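Local coordinates for acyl-CoA dehydrogenase (Bacillus subtilis, PDB 5LNX), which uses FAD to catalyse the dehydrogenation of saturated acyl-CoA thioesters to their 2,3-dehydroacyl-CoA products, passing the electrons to an acceptor, at residues A62-V65 with S66-A70; L85-H88 with T89-T93. All coordinates share one frame; numbering follows the deposited sequence.

Contact 1 of 2, residues A62-V65 with S66-A70; sequences ADVV and SYILA
Asp63 and Ser66 meet through a single carboxylate oxygen. Asp63 OD2 accepts from Ser66 OG at 2.5 Å, the hydroxyl arriving nearly in line with the CG-OD2 bond, and it also takes the backbone hydrogen of Ser66, with Ser66 N 3.3 Å from Asp63 OD2 and well above the carboxylate plane. Two torsions make this double grip possible: Asp63 CG is tucked between its own backbone N and carbonyl carbon (chi1 74°), which folds the carboxylate back over the first turn, while Ser66 OG lies beside its backbone N (chi1 -57°), so hydroxyl and amide face the same acceptor. Gln7 adds a weak bond to that oxygen. An alanine in place of Asp63 removes the carboxylate that both Ser66 donors share, and would probably let the first turn fray.

Behind the cap the regular ladder of i to i+4 backbone hydrogen bonds begins, from Tyr67 N to Asp63 O, from Ile68 N to Val64 O at 2.9 Å, and from Leu69 N to Val65 O. One turn apart, Val64 CG2 lies alongside Ile68 CD1 at 3.8 Å, the two side chains packed against helix 229-265, Val64 on Val239 and Ile68 on Ile242 and Ala246. Asp63 is thus a classic aspartate N-cap, starting helix 64-77 in the N-terminal domain of the acyl-CoA dehydrogenase fold.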
ATOM      1  N   ALA D  62      -3.612 -31.335  25.580  1.00 30.77           N
ATOM      2  CA  ALA D  62      -4.511 -30.637  24.668  1.00 35.19           C
ATOM      3  C   ALA D  62      -3.927 -30.631  23.247  1.00 38.54           C
ATOM      4  O   ALA D  62      -2.842 -31.165  23.027  1.00 37.72           O
ATOM      5  CB  ALA D  62      -4.777 -29.220  25.164  1.00 32.86           C
ATOM      6  N   ASP D  63      -4.654 -30.011  22.311  1.00 35.94           N
ATOM      7  CA  ASP D  63      -4.284 -29.990  20.902  1.00 34.29           C
ATOM      8  C   ASP D  63      -3.649 -28.652  20.502  1.00 31.85           C
ATOM      9  O   ASP D  63      -3.448 -27.752  21.321  1.00 33.86           O
ATOM     10  CB  ASP D  63      -5.490 -30.346  20.003  1.00 35.39           C
ATOM     11  CG  ASP D  63      -6.528 -29.212  19.909  1.00 43.53           C
ATOM     12  OD1 ASP D  63      -7.192 -29.096  18.852  1.00 41.07           O
ATOM     13  OD2 ASP D  63      -6.652 -28.408  20.861  1.00 43.68           O
ATOM     14  N   VAL D  64      -3.321 -28.540  19.227  1.00 28.69           N
ATOM     15  CA  VAL D  64      -2.481 -27.454  18.749  1.00 27.31           C
ATOM     16  C   VAL D  64      -3.294 -26.162  18.531  1.00 28.69           C
ATOM     17  O   VAL D  64      -2.779 -25.056  18.692  1.00 31.26           O
ATOM     18  CB  VAL D  64      -1.680 -27.922  17.532  1.00 24.03           C
ATOM     19  CG1 VAL D  64      -2.590 -28.194  16.382  1.00 25.55           C
ATOM     20  CG2 VAL D  64      -0.561 -26.970  17.134  1.00 24.49           C
ATOM     21  N   VAL D  65      -4.559 -26.297  18.157  1.00 28.13           N
ATOM     22  CA  VAL D  65      -5.467 -25.136  18.102  1.00 28.12           C
ATOM     23  C   VAL D  65      -5.590 -24.465  19.485  1.00 27.82           C
ATOM     24  O   VAL D  65      -5.342 -23.278  19.627  1.00 22.82           O
ATOM     25  CB  VAL D  65      -6.860 -25.535  17.587  1.00 29.26           C
ATOM     26  CG1 VAL D  65      -7.882 -24.413  17.795  1.00 29.37           C
ATOM     27  CG2 VAL D  65      -6.777 -25.911  16.116  1.00 29.21           C
ATOM     28  N   SER D  66      -5.897 -25.261  20.504  1.00 28.65           N
ATOM     29  CA  SER D  66      -5.934 -24.777  21.888  1.00 28.87           C
ATOM     30  C   SER D  66      -4.648 -24.052  22.310  1.00 32.38           C
ATOM     31  O   SER D  66      -4.682 -23.045  23.024  1.00 33.17           O
ATOM     32  CB  SER D  66      -6.169 -25.941  22.832  1.00 28.37           C
ATOM     33  OG  SER D  66      -7.358 -26.634  22.515  1.00 32.12           O
ATOM     34  N   TYR D  67      -3.519 -24.602  21.880  1.00 34.07           N
ATOM     35  CA  TYR D  67      -2.213 -24.065  22.209  1.00 32.48           C
ATOM     36  C   TYR D  67      -1.986 -22.721  21.527  1.00 29.21           C
ATOM     37  O   TYR D  67      -1.507 -21.770  22.136  1.00 29.78           O
ATOM     38  CB  TYR D  67      -1.123 -25.067  21.790  1.00 36.34           C
ATOM     39  CG  TYR D  67       0.242 -24.436  21.575  1.00 33.29           C
ATOM     40  CD1 TYR D  67       0.956 -23.907  22.638  1.00 33.51           C
ATOM     41  CD2 TYR D  67       0.789 -24.359  20.308  1.00 34.03           C
ATOM     42  CE1 TYR D  67       2.196 -23.333  22.449  1.00 39.28           C
ATOM     43  CE2 TYR D  67       2.018 -23.775  20.098  1.00 39.13           C
ATOM     44  CZ  TYR D  67       2.730 -23.275  21.175  1.00 42.79           C
ATOM     45  OH  TYR D  67       3.962 -22.687  20.964  1.00 49.29           O
ATOM     46  N   ILE D  68      -2.231 -22.696  20.235  1.00 28.12           N
ATOM     47  CA  ILE D  68      -2.058 -21.489  19.419  1.00 30.26           C
ATOM     48  C   ILE D  68      -3.035 -20.441  19.890  1.00 34.94           C
ATOM     49  O   ILE D  68      -2.716 -19.259  19.977  1.00 43.89           O
ATOM     50  CB  ILE D  68      -2.349 -21.771  17.944  1.00 30.05           C
ATOM     51  CG1 ILE D  68      -1.056 -22.004  17.173  1.00 29.27           C
ATOM     52  CG2 ILE D  68      -2.560 -20.495  17.136  1.00 30.13           C
ATOM     53  CD1 ILE D  68      -0.124 -23.196  17.217  1.00 27.93           C
ATOM     54  N   LEU D  69      -4.230 -20.905  20.202  1.00 36.43           N
ATOM     55  CA  LEU D  69      -5.264 -20.085  20.837  1.00 37.78           C
ATOM     56  C   LEU D  69      -4.752 -19.392  22.088  1.00 36.20           C
ATOM     57  O   LEU D  69      -4.961 -18.196  22.290  1.00 41.31           O
ATOM     58  CB  LEU D  69      -6.451 -20.985  21.169  1.00 41.48           C
ATOM     59  CG  LEU D  69      -7.690 -20.509  21.878  1.00 48.25           C
ATOM     60  CD1 LEU D  69      -8.634 -19.907  20.842  1.00 54.45           C
ATOM     61  CD2 LEU D  69      -8.346 -21.706  22.539  1.00 50.85           C
ATOM     62  N   ALA D  70      -4.061 -20.148  22.922  1.00 34.47           N
ATOM     63  CA  ALA D  70      -3.473 -19.594  24.137  1.00 33.75           C
ATOM     64  C   ALA D  70      -2.558 -18.431  23.776  1.00 32.71           C
ATOM     65  O   ALA D  70      -2.768 -17.295  24.219  1.00 42.14           O
ATOM     66  CB  ALA D  70      -2.718 -20.667  24.916  1.00 32.01           C
TER

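Contact 2 of 2, residues L85-H88 with T89-T93; sequences LSVH and TSVGT
Thr89 holds Leu85 O twice, its amide N at 3.2 Å and its hydroxyl OG1 at 3.0 Å, the two donors coming from opposite faces of the carbonyl plane. OG1 can turn back along the helix because it sits beside its own backbone N (chi1 -45°). Ser90 N donates to Ser86 O likewise; Ser90 OG is also directed at that carbonyl, but too close for the bond to be trusted. At the helix end Val87 O is shared, taking Val91 N at 3.1 Å and Gly92 N at 2.8 Å as the chain leaves helical geometry. Thr93 OG1 turns back to Thr89 O at 2.8 Å, in the carbonyl plane and on a lone pair.

Thr93 CG2 lies over one face of the His88 imidazole, a CH-pi contact left doubtful because the methyl is modelled too close to His88 O. Thr89 OG1 is at the ring's edge, in its plane.

Of apolar contacts, Val87 CG1 touches Val91 CG2 at 3.8 Å; Val87 comes close to the bound FAD, and Val91 packs on Phe121 of the cofactor pocket.

In this buried setting the Thr89 and Thr93 hydroxyls probably place their hydrogens on main-chain carbonyls, Thr93 from just beyond the helix.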
ATOM      1  N   LEU D  85       6.488 -17.926  25.742  1.00 35.87           N
ATOM      2  CA  LEU D  85       5.700 -19.152  25.744  1.00 41.14           C
ATOM      3  C   LEU D  85       5.849 -19.925  24.428  1.00 37.64           C
ATOM      4  O   LEU D  85       5.981 -21.151  24.417  1.00 41.98           O
ATOM      5  CB  LEU D  85       4.218 -18.855  25.984  1.00 40.43           C
ATOM      6  CG  LEU D  85       3.313 -20.092  26.026  1.00 41.55           C
ATOM      7  CD1 LEU D  85       3.864 -21.162  26.946  1.00 39.62           C
ATOM      8  CD2 LEU D  85       1.904 -19.714  26.459  1.00 46.26           C
ATOM      9  N   SER D  86       5.795 -19.190  23.332  1.00 32.61           N
ATOM     10  CA  SER D  86       5.756 -19.786  21.991  1.00 34.59           C
ATOM     11  C   SER D  86       7.047 -20.559  21.682  1.00 30.67           C
ATOM     12  O   SER D  86       7.020 -21.648  21.111  1.00 26.70           O
ATOM     13  CB  SER D  86       5.532 -18.696  20.923  1.00 36.02           C
ATOM     14  OG  SER D  86       5.131 -19.260  19.687  1.00 38.68           O
ATOM     15  N   VAL D  87       8.171 -19.920  21.987  1.00 27.16           N
ATOM     16  CA  VAL D  87       9.476 -20.520  21.794  1.00 27.94           C
ATOM     17  C   VAL D  87       9.587 -21.740  22.701  1.00 28.32           C
ATOM     18  O   VAL D  87       9.927 -22.837  22.247  1.00 31.54           O
ATOM     19  CB  VAL D  87      10.613 -19.514  22.078  1.00 25.44           C
ATOM     20  CG1 VAL D  87      11.930 -20.232  22.306  1.00 25.32           C
ATOM     21  CG2 VAL D  87      10.752 -18.540  20.911  1.00 24.16           C
ATOM     22  N   HIS D  88       9.292 -21.531  23.978  1.00 28.08           N
ATOM     23  CA  HIS D  88       9.427 -22.579  25.007  1.00 27.11           C
ATOM     24  C   HIS D  88       8.872 -23.888  24.500  1.00 26.10           C
ATOM     25  O   HIS D  88       9.531 -24.927  24.558  1.00 25.92           O
ATOM     26  CB  HIS D  88       8.722 -22.148  26.307  1.00 27.27           C
ATOM     27  CG  HIS D  88       8.416 -23.267  27.253  1.00 27.80           C
ATOM     28  ND1 HIS D  88       9.238 -23.595  28.305  1.00 29.81           N
ATOM     29  CD2 HIS D  88       7.341 -24.088  27.351  1.00 30.19           C
ATOM     30  CE1 HIS D  88       8.717 -24.606  28.979  1.00 31.96           C
ATOM     31  NE2 HIS D  88       7.558 -24.919  28.426  1.00 32.55           N
ATOM     32  N   THR D  89       7.648 -23.830  24.004  1.00 27.63           N
ATOM     33  CA  THR D  89       6.903 -25.038  23.602  1.00 30.18           C
ATOM     34  C   THR D  89       7.231 -25.597  22.240  1.00 32.16           C
ATOM     35  O   THR D  89       7.523 -26.774  22.105  1.00 36.00           O
ATOM     36  CB  THR D  89       5.405 -24.741  23.578  1.00 29.09           C
ATOM     37  OG1 THR D  89       5.080 -24.007  24.761  1.00 29.30           O
ATOM     38  CG2 THR D  89       4.580 -26.014  23.482  1.00 28.41           C
ATOM     39  N   SER D  90       7.145 -24.727  21.240  1.00 30.10           N
ATOM     40  CA  SER D  90       7.120 -25.104  19.841  1.00 30.09           C
ATOM     41  C   SER D  90       8.519 -25.490  19.314  1.00 34.29           C
ATOM     42  O   SER D  90       8.666 -26.282  18.376  1.00 33.92           O
ATOM     43  CB  SER D  90       6.582 -23.906  19.074  1.00 29.66           C
ATOM     44  OG  SER D  90       7.533 -22.856  19.094  1.00 28.77           O
ATOM     45  N   VAL D  91       9.530 -24.829  19.858  1.00 37.46           N
ATOM     46  CA  VAL D  91      10.925 -25.067  19.457  1.00 36.85           C
ATOM     47  C   VAL D  91      11.898 -25.375  20.617  1.00 36.08           C
ATOM     48  O   VAL D  91      13.014 -25.827  20.379  1.00 36.16           O
ATOM     49  CB  VAL D  91      11.464 -23.899  18.622  1.00 37.05           C
ATOM     50  CG1 VAL D  91      10.668 -23.782  17.330  1.00 36.52           C
ATOM     51  CG2 VAL D  91      11.447 -22.594  19.405  1.00 39.09           C
ATOM     52  N   GLY D  92      11.460 -25.164  21.856  1.00 31.68           N
ATOM     53  CA  GLY D  92      12.216 -25.582  23.038  1.00 32.70           C
ATOM     54  C   GLY D  92      11.839 -26.947  23.595  1.00 36.16           C
ATOM     55  O   GLY D  92      12.657 -27.616  24.214  1.00 46.62           O
ATOM     56  N   THR D  93      10.588 -27.347  23.418  1.00 37.63           N
ATOM     57  CA  THR D  93      10.081 -28.602  24.015  1.00 36.40           C
ATOM     58  C   THR D  93       9.661 -29.610  22.924  1.00 35.29           C
ATOM     59  O   THR D  93       9.911 -30.817  23.045  1.00 34.20           O
ATOM     60  CB  THR D  93       8.941 -28.411  25.050  1.00 39.76           C
ATOM     61  OG1 THR D  93       7.724 -28.415  24.330  1.00 51.61           O
ATOM     62  CG2 THR D  93       9.043 -27.114  25.871  1.00 36.81           C
TER

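In the fold
From the N terminus, contact 1 opens helix 64-77 and contact 2 closes helix 79-90, the next helix in the chain. Each is a local turn joining adjoining segments, so neither spans a long loop; they stand in series, with no nesting or crossing, their centres about 13 Å apart. Tyr67 bridges them: its hydroxyl end packs against the last turns of the second helix, with Tyr67 OH 3.2 Å from Ser86 O and 3.5 Å from Ser90 CB. Within the N-terminal domain, contact 1 faces the long helices of the C-terminal domain, helix 277-305 among them, and contact 2 the cofactor side, with Tyr67 between.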